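Local coordinates for tetratricopeptide repeat protein (Parabacteroides merdae ATCC 43184, PDB 4R7S), which is of unknown function but, as a tetratricopeptide repeat protein, probably offers a helical scaffold for binding other proteins or peptides, at residues 41-51 and 63-74; 175-184 and 199-210. All blocks are in the same frame, centred on the assembly; numbering follows the deposited sequence.

Contact 1. Residues 41-51 and 63-74; sequences YALLTNLGTIQ and SYTSALSGHTKN. With EDO (1,2-ethanediol), chain H.
Ser63 OG donates to Gln51 OE1 over 2.6 Å, the shortest polar link between two antiparallel helices of a tetratricopeptide repeat (TPR) region, here helices 40-52 and 57-68. The hydroxyl comes in tilted 34° from the plane of the Gln51 amide, and the other end of that amide, NE2, is bonded to Glu24 of helix 20-33, so both ends of the amide are held and its flip is fixed. A second bond joins Thr49 OG1 and Tyr64 OH at 2.8 Å, the threonine oxygen lying in the plane of the phenol ring at its edge. Thr49 OG1 also meets O2 of an ethanediol, probably from the crystallisation liquor.

Gly48 makes room for the tyrosine: Gly48 CA sits over one face of the Tyr64 ring, 4.1 Å from its centroid, a CH-pi contact, and a CB there would collide with Tyr64 CE1. Ser63 is at the same time a knob in the hole formed by Leu44, Leu47, Gly48 and Gln51, its OG touching Leu47 CD2. One turn on, Ala67 CB packs against Leu44 CB at 3.8 Å and close to Thr45 OG1, which is itself turned back to bond Tyr41 O.

Past the helix end, the His71 ring stacks face to face on the Tyr41 ring, planes 17° apart. Tyr41 CG stands between its own N and carbonyl carbon (chi1 78°), which turns the ring toward the 68-71 turn. His71 NE2 lies over the centre of the phenol ring, 3.4 Å above its plane.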
loop_
_atom_site.group_PDB
_atom_site.type_symbol
_atom_site.label_atom_id
_atom_site.label_comp_id
_atom_site.label_asym_id
_atom_site.label_seq_id
_atom_site.Cartn_x
_atom_site.Cartn_y
_atom_site.Cartn_z
ATOM N N TYR A 41 -5.203 24.474 8.781
ATOM C CA TYR A 41 -4.664 23.115 8.914
ATOM C C TYR A 41 -5.545 22.117 8.090
ATOM O O TYR A 41 -5.049 21.096 7.614
ATOM C CB TYR A 41 -4.581 22.703 10.407
ATOM C CG TYR A 41 -5.931 22.298 10.957
ATOM C CD1 TYR A 41 -6.861 23.256 11.354
ATOM C CD2 TYR A 41 -6.328 20.960 10.967
ATOM C CE1 TYR A 41 -8.145 22.894 11.771
ATOM C CE2 TYR A 41 -7.611 20.588 11.376
ATOM C CZ TYR A 41 -8.511 21.557 11.790
ATOM O OH TYR A 41 -9.765 21.191 12.209
ATOM N N ALA A 42 -6.846 22.421 7.945
ATOM C CA ALA A 42 -7.735 21.569 7.169
ATOM C C ALA A 42 -7.449 21.744 5.695
ATOM O O ALA A 42 -7.485 20.764 4.945
ATOM C CB ALA A 42 -9.183 21.899 7.467
ATOM N N LEU A 43 -7.140 22.980 5.284
ATOM C CA LEU A 43 -6.836 23.293 3.900
ATOM C C LEU A 43 -5.523 22.640 3.517
ATOM O O LEU A 43 -5.429 22.067 2.426
ATOM C CB LEU A 43 -6.786 24.815 3.665
ATOM C CG LEU A 43 -8.089 25.583 3.876
ATOM C CD1 LEU A 43 -7.975 27.003 3.300
ATOM C CD2 LEU A 43 -9.273 24.831 3.258
ATOM N N LEU A 44 -4.532 22.668 4.446
ATOM C CA LEU A 44 -3.220 22.054 4.243
ATOM C C LEU A 44 -3.348 20.536 4.104
ATOM O O LEU A 44 -2.612 19.952 3.316
ATOM C CB LEU A 44 -2.230 22.426 5.353
ATOM C CG LEU A 44 -1.700 23.858 5.248
ATOM C CD1 LEU A 44 -1.374 24.452 6.608
ATOM C CD2 LEU A 44 -0.550 23.972 4.274
ATOM N N THR A 45 -4.331 19.913 4.778
ATOM C CA THR A 45 -4.554 18.462 4.694
ATOM C C THR A 45 -5.008 18.115 3.275
ATOM O O THR A 45 -4.373 17.256 2.653
ATOM C CB THR A 45 -5.519 17.948 5.783
ATOM O OG1 THR A 45 -5.132 18.470 7.054
ATOM C CG2 THR A 45 -5.509 16.454 5.893
ATOM N N ASN A 46 -6.063 18.815 2.759
ATOM C CA ASN A 46 -6.613 18.676 1.399
ATOM C C ASN A 46 -5.524 18.897 0.356
ATOM O O ASN A 46 -5.372 18.075 -0.544
ATOM C CB ASN A 46 -7.755 19.681 1.148
ATOM C CG ASN A 46 -8.990 19.549 2.014
ATOM O OD1 ASN A 46 -9.406 18.444 2.409
ATOM N ND2 ASN A 46 -9.644 20.698 2.252
ATOM N N LEU A 47 -4.737 19.975 0.514
ATOM C CA LEU A 47 -3.616 20.333 -0.366
ATOM C C LEU A 47 -2.618 19.168 -0.424
ATOM O O LEU A 47 -2.268 18.733 -1.517
ATOM C CB LEU A 47 -2.940 21.643 0.092
ATOM C CG LEU A 47 -1.740 22.144 -0.721
ATOM C CD1 LEU A 47 -2.142 22.614 -2.116
ATOM C CD2 LEU A 47 -1.041 23.293 -0.006
ATOM N N GLY A 48 -2.244 18.633 0.737
ATOM C CA GLY A 48 -1.343 17.493 0.824
ATOM C C GLY A 48 -1.818 16.323 -0.015
ATOM O O GLY A 48 -1.036 15.778 -0.794
ATOM N N THR A 49 -3.119 15.962 0.102
ATOM C CA THR A 49 -3.719 14.857 -0.643
ATOM C C THR A 49 -3.772 15.160 -2.149
ATOM O O THR A 49 -3.440 14.271 -2.947
ATOM C CB THR A 49 -5.088 14.504 -0.086
ATOM O OG1 THR A 49 -5.028 14.552 1.334
ATOM C CG2 THR A 49 -5.499 13.113 -0.464
ATOM N N ILE A 50 -4.164 16.402 -2.529
ATOM C CA ILE A 50 -4.222 16.883 -3.919
ATOM C C ILE A 50 -2.804 16.814 -4.552
ATOM O O ILE A 50 -2.659 16.354 -5.690
ATOM C CB ILE A 50 -4.812 18.315 -3.958
ATOM C CG1 ILE A 50 -6.321 18.285 -3.666
ATOM C CG2 ILE A 50 -4.508 19.030 -5.278
ATOM C CD1 ILE A 50 -6.882 19.582 -3.234
ATOM N N GLN A 51 -1.780 17.245 -3.789
ATOM C CA GLN A 51 -0.379 17.222 -4.187
ATOM C C GLN A 51 0.122 15.786 -4.343
ATOM O O GLN A 51 0.838 15.502 -5.300
ATOM C CB GLN A 51 0.502 17.992 -3.187
ATOM C CG GLN A 51 0.271 19.497 -3.249
ATOM C CD GLN A 51 1.146 20.247 -2.279
ATOM O OE1 GLN A 51 1.338 19.843 -1.133
ATOM N NE2 GLN A 51 1.692 21.366 -2.716
ATOM N N SER A 63 3.116 19.854 3.160
ATOM C CA SER A 63 1.739 20.258 3.456
ATOM C C SER A 63 1.191 19.496 4.688
ATOM O O SER A 63 0.679 20.129 5.615
ATOM C CB SER A 63 0.841 20.064 2.238
ATOM O OG SER A 63 1.163 21.005 1.226
ATOM N N TYR A 64 1.355 18.164 4.719
ATOM C CA TYR A 64 0.937 17.328 5.847
ATOM C C TYR A 64 1.705 17.696 7.125
ATOM O O TYR A 64 1.094 17.758 8.197
ATOM C CB TYR A 64 1.121 15.828 5.540
ATOM C CG TYR A 64 0.146 15.232 4.540
ATOM C CD1 TYR A 64 -1.177 15.663 4.481
ATOM C CD2 TYR A 64 0.518 14.161 3.733
ATOM C CE1 TYR A 64 -2.083 15.091 3.590
ATOM C CE2 TYR A 64 -0.371 13.599 2.822
ATOM C CZ TYR A 64 -1.670 14.064 2.756
ATOM O OH TYR A 64 -2.539 13.465 1.890
ATOM N N THR A 65 3.017 17.960 7.012
ATOM C CA THR A 65 3.845 18.354 8.147
ATOM C C THR A 65 3.316 19.678 8.746
ATOM O O THR A 65 3.223 19.796 9.978
ATOM C CB THR A 65 5.327 18.429 7.739
ATOM O OG1 THR A 65 5.768 17.096 7.461
ATOM C CG2 THR A 65 6.207 19.023 8.827
ATOM N N SER A 66 2.919 20.626 7.872
ATOM C CA SER A 66 2.378 21.924 8.261
ATOM C C SER A 66 1.043 21.766 8.937
ATOM O O SER A 66 0.832 22.368 9.980
ATOM C CB SER A 66 2.238 22.833 7.046
ATOM O OG SER A 66 3.499 23.076 6.445
ATOM N N ALA A 67 0.140 20.953 8.357
ATOM C CA ALA A 67 -1.194 20.654 8.900
ATOM C C ALA A 67 -1.092 20.035 10.300
ATOM O O ALA A 67 -1.871 20.366 11.177
ATOM C CB ALA A 67 -1.932 19.695 7.963
ATOM N N LEU A 68 -0.132 19.126 10.491
ATOM C CA LEU A 68 0.073 18.397 11.735
ATOM C C LEU A 68 0.539 19.325 12.889
ATOM O O LEU A 68 0.122 19.119 14.033
ATOM C CB LEU A 68 1.063 17.238 11.511
ATOM C CG LEU A 68 1.095 16.170 12.596
ATOM C CD1 LEU A 68 -0.238 15.445 12.720
ATOM C CD2 LEU A 68 2.180 15.193 12.344
ATOM N N SER A 69 1.337 20.357 12.561
ATOM C CA SER A 69 1.921 21.367 13.457
ATOM C C SER A 69 1.096 21.700 14.758
ATOM O O SER A 69 1.628 21.550 15.877
ATOM C CB SER A 69 2.187 22.656 12.691
ATOM O OG SER A 69 2.948 23.544 13.489
ATOM N N GLY A 70 -0.154 22.148 14.616
ATOM C CA GLY A 70 -0.946 22.466 15.799
ATOM C C GLY A 70 -1.942 21.395 16.180
ATOM O O GLY A 70 -2.696 21.575 17.135
ATOM N N HIS A 71 -1.969 20.284 15.411
ATOM C CA HIS A 71 -2.924 19.189 15.552
ATOM C C HIS A 71 -2.216 17.838 15.466
ATOM O O HIS A 71 -2.606 16.986 14.672
ATOM C CB HIS A 71 -3.997 19.322 14.444
ATOM C CG HIS A 71 -4.595 20.692 14.367
ATOM N ND1 HIS A 71 -3.898 21.750 13.811
ATOM C CD2 HIS A 71 -5.776 21.146 14.843
ATOM C CE1 HIS A 71 -4.673 22.809 13.968
ATOM N NE2 HIS A 71 -5.824 22.490 14.561
ATOM N N THR A 72 -1.201 17.642 16.327
ATOM C CA THR A 72 -0.299 16.477 16.399
ATOM C C THR A 72 -0.993 15.101 16.604
ATOM O O THR A 72 -0.355 14.058 16.389
ATOM C CB THR A 72 0.733 16.675 17.514
ATOM O OG1 THR A 72 0.044 16.833 18.753
ATOM C CG2 THR A 72 1.677 17.854 17.252
ATOM N N LYS A 73 -2.267 15.086 17.035
ATOM C CA LYS A 73 -2.932 13.801 17.273
ATOM C C LYS A 73 -4.182 13.604 16.362
ATOM O O LYS A 73 -5.064 12.783 16.662
ATOM C CB LYS A 73 -3.245 13.644 18.773
ATOM C CG LYS A 73 -2.071 12.989 19.532
ATOM C CD LYS A 73 -0.957 13.932 20.005
ATOM C CE LYS A 73 0.275 13.167 20.437
ATOM N NZ LYS A 73 1.160 13.980 21.323
ATOM N N ASN A 74 -4.204 14.320 15.210
ATOM C CA ASN A 74 -5.246 14.229 14.187
ATOM C C ASN A 74 -5.055 12.947 13.354
ATOM O O ASN A 74 -4.118 12.850 12.557
ATOM C CB ASN A 74 -5.239 15.471 13.288
ATOM C CG ASN A 74 -6.362 15.463 12.286
ATOM O OD1 ASN A 74 -6.364 14.699 11.301
ATOM N ND2 ASN A 74 -7.371 16.275 12.557
HETATM C C1 EDO H . -8.346 12.194 1.868
HETATM O O1 EDO H . -7.686 10.928 1.749
HETATM C C2 EDO H . -7.630 13.107 2.910
HETATM O O2 EDO H . -7.485 14.429 2.394
#

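Contact 2. Residues 175-184 and 199-210; sequences RDWILYEGRA and DIEKVFTESEPT. With EDO (1,2-ethanediol), chain G.
Arg183 sends CG away from its own backbone N (chi1 -166°) and bends at chi3 (70°), which brings the guanidinium alongside Asp199. Arg183 NE donates to Asp199 OD2 at 2.8 Å and Arg183 NH2 to Asp199 OD1 at 2.7 Å; both bonds are nearly straight, lie close to the guanidinium plane and use the syn lone pairs, a side-on bidentate salt bridge. Arg183 NH1 bonds Asn167 OD1, a third hydrogen bond for the guanidinium. Were this arginine cut back to alanine, the buried Asp199 carboxylate would probably lose its countercharge and be left free to turn.

Glu181 starts out away from helix 193-206, yet its extended chain carries the carboxylate back to residues 209-210. Thr210 OG1 donates to Glu181 OE1 and Thr210 N to Glu181 OE2, the latter at 3.3 Å, so one carboxylate grips the N-cap residue of helix 211-223 by backbone and side chain.

Helices 178-189 and 193-206 form an antiparallel hairpin consistent with a TPR-like helix pair, their short axes 8.8 Å apart at closest approach. Inside it, Val203 CG2 packs on Tyr180 CB and Ala184 CB on Ile200 CG1, while Lys202 CG lies over one face of the Tyr180 ring.

At the hairpin's mouth Glu206 CB sits over the six-membered ring of Trp177, 3.7 Å from its centroid in a CH-pi contact. Glu206 OE1 makes a salt bridge to Arg175 NH2 at 3.4 Å, guanidinium and carboxylate planes 82° apart, and a water joins Arg175 NH1 to Glu206 O. Beside them, Ser207 CB touches Trp177 CD1 at 3.6 Å.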
loop_
_atom_site.group_PDB
_atom_site.type_symbol
_atom_site.label_atom_id
_atom_site.label_comp_id
_atom_site.label_asym_id
_atom_site.label_seq_id
_atom_site.Cartn_x
_atom_site.Cartn_y
_atom_site.Cartn_z
ATOM N N ARG A 175 -13.557 -16.802 -5.479
ATOM C CA ARG A 175 -13.378 -16.002 -6.682
ATOM C C ARG A 175 -12.676 -14.673 -6.380
ATOM O O ARG A 175 -12.588 -13.827 -7.265
ATOM C CB ARG A 175 -14.711 -15.788 -7.408
ATOM C CG ARG A 175 -15.143 -17.013 -8.200
ATOM C CD ARG A 175 -16.337 -16.718 -9.089
ATOM N NE ARG A 175 -16.251 -17.454 -10.354
ATOM C CZ ARG A 175 -15.988 -16.902 -11.537
ATOM N NH1 ARG A 175 -15.809 -15.589 -11.642
ATOM N NH2 ARG A 175 -15.920 -17.657 -12.626
ATOM N N ASP A 176 -12.141 -14.504 -5.154
ATOM C CA ASP A 176 -11.340 -13.329 -4.810
ATOM C C ASP A 176 -9.916 -13.656 -5.290
ATOM O O ASP A 176 -9.068 -14.154 -4.539
ATOM C CB ASP A 176 -11.425 -13.003 -3.300
ATOM C CG ASP A 176 -10.621 -11.788 -2.829
ATOM O OD1 ASP A 176 -10.142 -11.006 -3.698
ATOM O OD2 ASP A 176 -10.490 -11.605 -1.593
ATOM N N TRP A 177 -9.691 -13.414 -6.577
ATOM C CA TRP A 177 -8.482 -13.755 -7.307
ATOM C C TRP A 177 -7.157 -13.280 -6.658
ATOM O O TRP A 177 -6.187 -14.036 -6.708
ATOM C CB TRP A 177 -8.586 -13.278 -8.757
ATOM C CG TRP A 177 -9.858 -13.719 -9.445
ATOM C CD1 TRP A 177 -10.825 -12.910 -9.963
ATOM C CD2 TRP A 177 -10.340 -15.067 -9.600
ATOM N NE1 TRP A 177 -11.842 -13.666 -10.493
ATOM C CE2 TRP A 177 -11.576 -14.994 -10.274
ATOM C CE3 TRP A 177 -9.815 -16.334 -9.295
ATOM C CZ2 TRP A 177 -12.323 -16.135 -10.598
ATOM C CZ3 TRP A 177 -10.539 -17.467 -9.645
ATOM C CH2 TRP A 177 -11.779 -17.362 -10.287
ATOM N N ILE A 178 -7.121 -12.123 -5.997
ATOM C CA ILE A 178 -5.893 -11.603 -5.374
ATOM C C ILE A 178 -5.365 -12.530 -4.245
ATOM O O ILE A 178 -4.198 -12.437 -3.841
ATOM C CB ILE A 178 -6.113 -10.136 -4.890
ATOM C CG1 ILE A 178 -4.823 -9.318 -4.925
ATOM C CG2 ILE A 178 -6.824 -10.034 -3.547
ATOM C CD1 ILE A 178 -4.230 -9.079 -6.363
ATOM N N LEU A 179 -6.229 -13.418 -3.749
ATOM C CA LEU A 179 -5.843 -14.396 -2.740
ATOM C C LEU A 179 -4.969 -15.485 -3.378
ATOM O O LEU A 179 -4.045 -15.977 -2.742
ATOM C CB LEU A 179 -7.077 -15.019 -2.075
ATOM C CG LEU A 179 -7.993 -14.104 -1.269
ATOM C CD1 LEU A 179 -9.251 -14.845 -0.867
ATOM C CD2 LEU A 179 -7.289 -13.557 -0.035
ATOM N N TYR A 180 -5.259 -15.842 -4.641
ATOM C CA TYR A 180 -4.512 -16.854 -5.393
ATOM C C TYR A 180 -3.102 -16.355 -5.694
ATOM O O TYR A 180 -2.178 -17.154 -5.773
ATOM C CB TYR A 180 -5.235 -17.223 -6.688
ATOM C CG TYR A 180 -6.516 -17.996 -6.497
ATOM C CD1 TYR A 180 -7.719 -17.339 -6.260
ATOM C CD2 TYR A 180 -6.544 -19.383 -6.626
ATOM C CE1 TYR A 180 -8.916 -18.043 -6.107
ATOM C CE2 TYR A 180 -7.737 -20.099 -6.493
ATOM C CZ TYR A 180 -8.922 -19.423 -6.225
ATOM O OH TYR A 180 -10.110 -20.106 -6.073
ATOM N N GLU A 181 -2.942 -15.034 -5.816
ATOM C CA GLU A 181 -1.666 -14.341 -6.031
ATOM C C GLU A 181 -0.786 -14.447 -4.776
ATOM O O GLU A 181 0.433 -14.638 -4.887
ATOM C CB GLU A 181 -1.893 -12.868 -6.407
ATOM C CG GLU A 181 -2.482 -12.681 -7.803
ATOM C CD GLU A 181 -2.148 -11.383 -8.520
ATOM O OE1 GLU A 181 -1.345 -10.585 -7.979
ATOM O OE2 GLU A 181 -2.677 -11.171 -9.637
ATOM N N GLY A 182 -1.415 -14.348 -3.613
ATOM C CA GLY A 182 -0.746 -14.483 -2.322
ATOM C C GLY A 182 -0.332 -15.924 -2.079
ATOM O O GLY A 182 0.816 -16.197 -1.718
ATOM N N ARG A 183 -1.258 -16.863 -2.338
ATOM C CA ARG A 183 -0.985 -18.285 -2.181
ATOM C C ARG A 183 0.094 -18.736 -3.163
ATOM O O ARG A 183 0.971 -19.509 -2.753
ATOM C CB ARG A 183 -2.258 -19.147 -2.329
ATOM C CG ARG A 183 -2.022 -20.566 -1.842
ATOM C CD ARG A 183 -3.294 -21.363 -1.708
ATOM N NE ARG A 183 -3.846 -21.657 -3.018
ATOM C CZ ARG A 183 -4.996 -22.278 -3.209
ATOM N NH1 ARG A 183 -5.710 -22.695 -2.174
ATOM N NH2 ARG A 183 -5.436 -22.506 -4.438
ATOM N N ALA A 184 0.040 -18.273 -4.446
ATOM C CA ALA A 184 1.064 -18.631 -5.443
ATOM C C ALA A 184 2.457 -18.191 -4.960
ATOM O O ALA A 184 3.408 -18.954 -5.074
ATOM C CB ALA A 184 0.759 -18.006 -6.805
ATOM N N ASP A 199 -2.040 -22.066 -9.452
ATOM C CA ASP A 199 -2.675 -20.847 -8.911
ATOM C C ASP A 199 -2.526 -19.674 -9.865
ATOM O O ASP A 199 -3.513 -18.966 -10.105
ATOM C CB ASP A 199 -2.106 -20.474 -7.541
ATOM C CG ASP A 199 -2.789 -21.133 -6.349
ATOM O OD1 ASP A 199 -3.810 -21.828 -6.548
ATOM O OD2 ASP A 199 -2.325 -20.934 -5.226
ATOM N N ILE A 200 -1.310 -19.488 -10.437
ATOM C CA ILE A 200 -1.020 -18.415 -11.388
ATOM C C ILE A 200 -1.915 -18.545 -12.643
ATOM O O ILE A 200 -2.501 -17.561 -13.090
ATOM C CB ILE A 200 0.483 -18.398 -11.720
ATOM C CG1 ILE A 200 1.285 -17.869 -10.500
ATOM C CG2 ILE A 200 0.797 -17.561 -12.992
ATOM C CD1 ILE A 200 2.815 -17.987 -10.613
ATOM N N GLU A 201 -2.065 -19.766 -13.154
ATOM C CA GLU A 201 -2.878 -20.109 -14.323
ATOM C C GLU A 201 -4.342 -19.742 -14.093
ATOM O O GLU A 201 -5.026 -19.333 -15.033
ATOM C CB GLU A 201 -2.744 -21.618 -14.622
ATOM C CG GLU A 201 -3.475 -22.116 -15.869
ATOM C CD GLU A 201 -3.086 -21.483 -17.197
ATOM O OE1 GLU A 201 -1.885 -21.192 -17.408
ATOM O OE2 GLU A 201 -3.995 -21.292 -18.037
ATOM N N LYS A 202 -4.815 -19.898 -12.845
ATOM C CA LYS A 202 -6.191 -19.604 -12.476
ATOM C C LYS A 202 -6.468 -18.106 -12.624
ATOM O O LYS A 202 -7.485 -17.735 -13.191
ATOM C CB LYS A 202 -6.503 -20.107 -11.044
ATOM C CG LYS A 202 -7.991 -20.060 -10.701
ATOM C CD LYS A 202 -8.476 -21.322 -10.004
ATOM C CE LYS A 202 -9.988 -21.346 -9.866
ATOM N NZ LYS A 202 -10.693 -21.519 -11.175
ATOM N N VAL A 203 -5.553 -17.261 -12.152
ATOM C CA VAL A 203 -5.681 -15.808 -12.187
ATOM C C VAL A 203 -5.622 -15.315 -13.638
ATOM O O VAL A 203 -6.410 -14.455 -14.038
ATOM C CB VAL A 203 -4.589 -15.132 -11.331
ATOM C CG1 VAL A 203 -4.831 -13.623 -11.223
ATOM C CG2 VAL A 203 -4.521 -15.761 -9.953
ATOM N N PHE A 204 -4.674 -15.858 -14.414
ATOM C CA PHE A 204 -4.485 -15.487 -15.804
ATOM C C PHE A 204 -5.696 -15.852 -16.625
ATOM O O PHE A 204 -6.064 -15.073 -17.493
ATOM C CB PHE A 204 -3.226 -16.145 -16.384
ATOM C CG PHE A 204 -1.975 -15.301 -16.280
ATOM C CD1 PHE A 204 -1.169 -15.359 -15.151
ATOM C CD2 PHE A 204 -1.586 -14.471 -17.327
ATOM C CE1 PHE A 204 -0.019 -14.573 -15.051
ATOM C CE2 PHE A 204 -0.429 -13.695 -17.231
ATOM C CZ PHE A 204 0.345 -13.748 -16.090
ATOM N N THR A 205 -6.354 -16.987 -16.320
ATOM C CA THR A 205 -7.520 -17.457 -17.075
ATOM C C THR A 205 -8.803 -16.670 -16.731
ATOM O O THR A 205 -9.598 -16.380 -17.632
ATOM C CB THR A 205 -7.716 -18.973 -16.843
ATOM O OG1 THR A 205 -6.460 -19.638 -17.038
ATOM C CG2 THR A 205 -8.774 -19.604 -17.774
ATOM N N GLU A 206 -8.991 -16.329 -15.452
ATOM C CA GLU A 206 -10.215 -15.729 -14.932
ATOM C C GLU A 206 -10.178 -14.235 -14.637
ATOM O O GLU A 206 -11.236 -13.663 -14.369
ATOM C CB GLU A 206 -10.582 -16.433 -13.617
ATOM C CG GLU A 206 -10.797 -17.935 -13.734
ATOM C CD GLU A 206 -12.157 -18.413 -14.194
ATOM O OE1 GLU A 206 -13.057 -17.575 -14.444
ATOM O OE2 GLU A 206 -12.319 -19.648 -14.305
ATOM N N SER A 207 -8.999 -13.612 -14.618
ATOM C CA SER A 207 -8.890 -12.212 -14.213
ATOM C C SER A 207 -7.749 -11.484 -14.994
ATOM O O SER A 207 -7.342 -11.926 -16.071
ATOM C CB SER A 207 -8.668 -12.174 -12.694
ATOM O OG SER A 207 -8.376 -10.908 -12.125
ATOM N N GLU A 208 -7.296 -10.331 -14.468
ATOM C CA GLU A 208 -6.232 -9.494 -15.010
ATOM C C GLU A 208 -5.096 -9.471 -13.952
ATOM O O GLU A 208 -5.246 -8.849 -12.896
ATOM C CB GLU A 208 -6.757 -8.087 -15.375
ATOM N N PRO A 209 -4.005 -10.245 -14.174
ATOM C CA PRO A 209 -2.933 -10.307 -13.166
ATOM C C PRO A 209 -2.227 -8.970 -12.897
ATOM O O PRO A 209 -2.212 -8.065 -13.742
ATOM C CB PRO A 209 -1.936 -11.314 -13.772
ATOM C CG PRO A 209 -2.700 -12.050 -14.810
ATOM C CD PRO A 209 -3.678 -11.076 -15.353
ATOM N N THR A 210 -1.624 -8.869 -11.704
ATOM C CA THR A 210 -0.823 -7.716 -11.316
ATOM C C THR A 210 0.571 -7.889 -11.915
ATOM O O THR A 210 0.922 -8.996 -12.352
ATOM C CB THR A 210 -0.767 -7.545 -9.774
ATOM O OG1 THR A 210 0.052 -8.569 -9.189
ATOM C CG2 THR A 210 -2.151 -7.499 -9.129
HETATM C C1 EDO G . -5.716 -25.272 -18.112
HETATM O O1 EDO G . -6.138 -25.237 -16.746
HETATM C C2 EDO G . -6.285 -24.084 -18.902
HETATM O O2 EDO G . -6.095 -22.849 -18.222
HETATM O O HOH W 1 -14.236 -14.478 -14.192
#

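From the N terminus, the chain runs through helices 2-16 and 20-33 before contact 1 folds helix 57-68 back on helix 40-52, closing a loop of 11 residues between its segments. Six further helices follow before contact 2 closes a second loop, of 14 residues, by setting helix 193-206 against helix 178-189. The two contacts are in series, neither nesting nor crossing. The centres of contact 1 and contact 2 lie about 38 Å apart, on opposite sides of the chain's centre, without touching. Contact 1 packs against helices 20-33 and 75-87, contact 2 against helices 159-172 and 211-223, so each joins a local hairpin to the helices before and after it in the all-helical array.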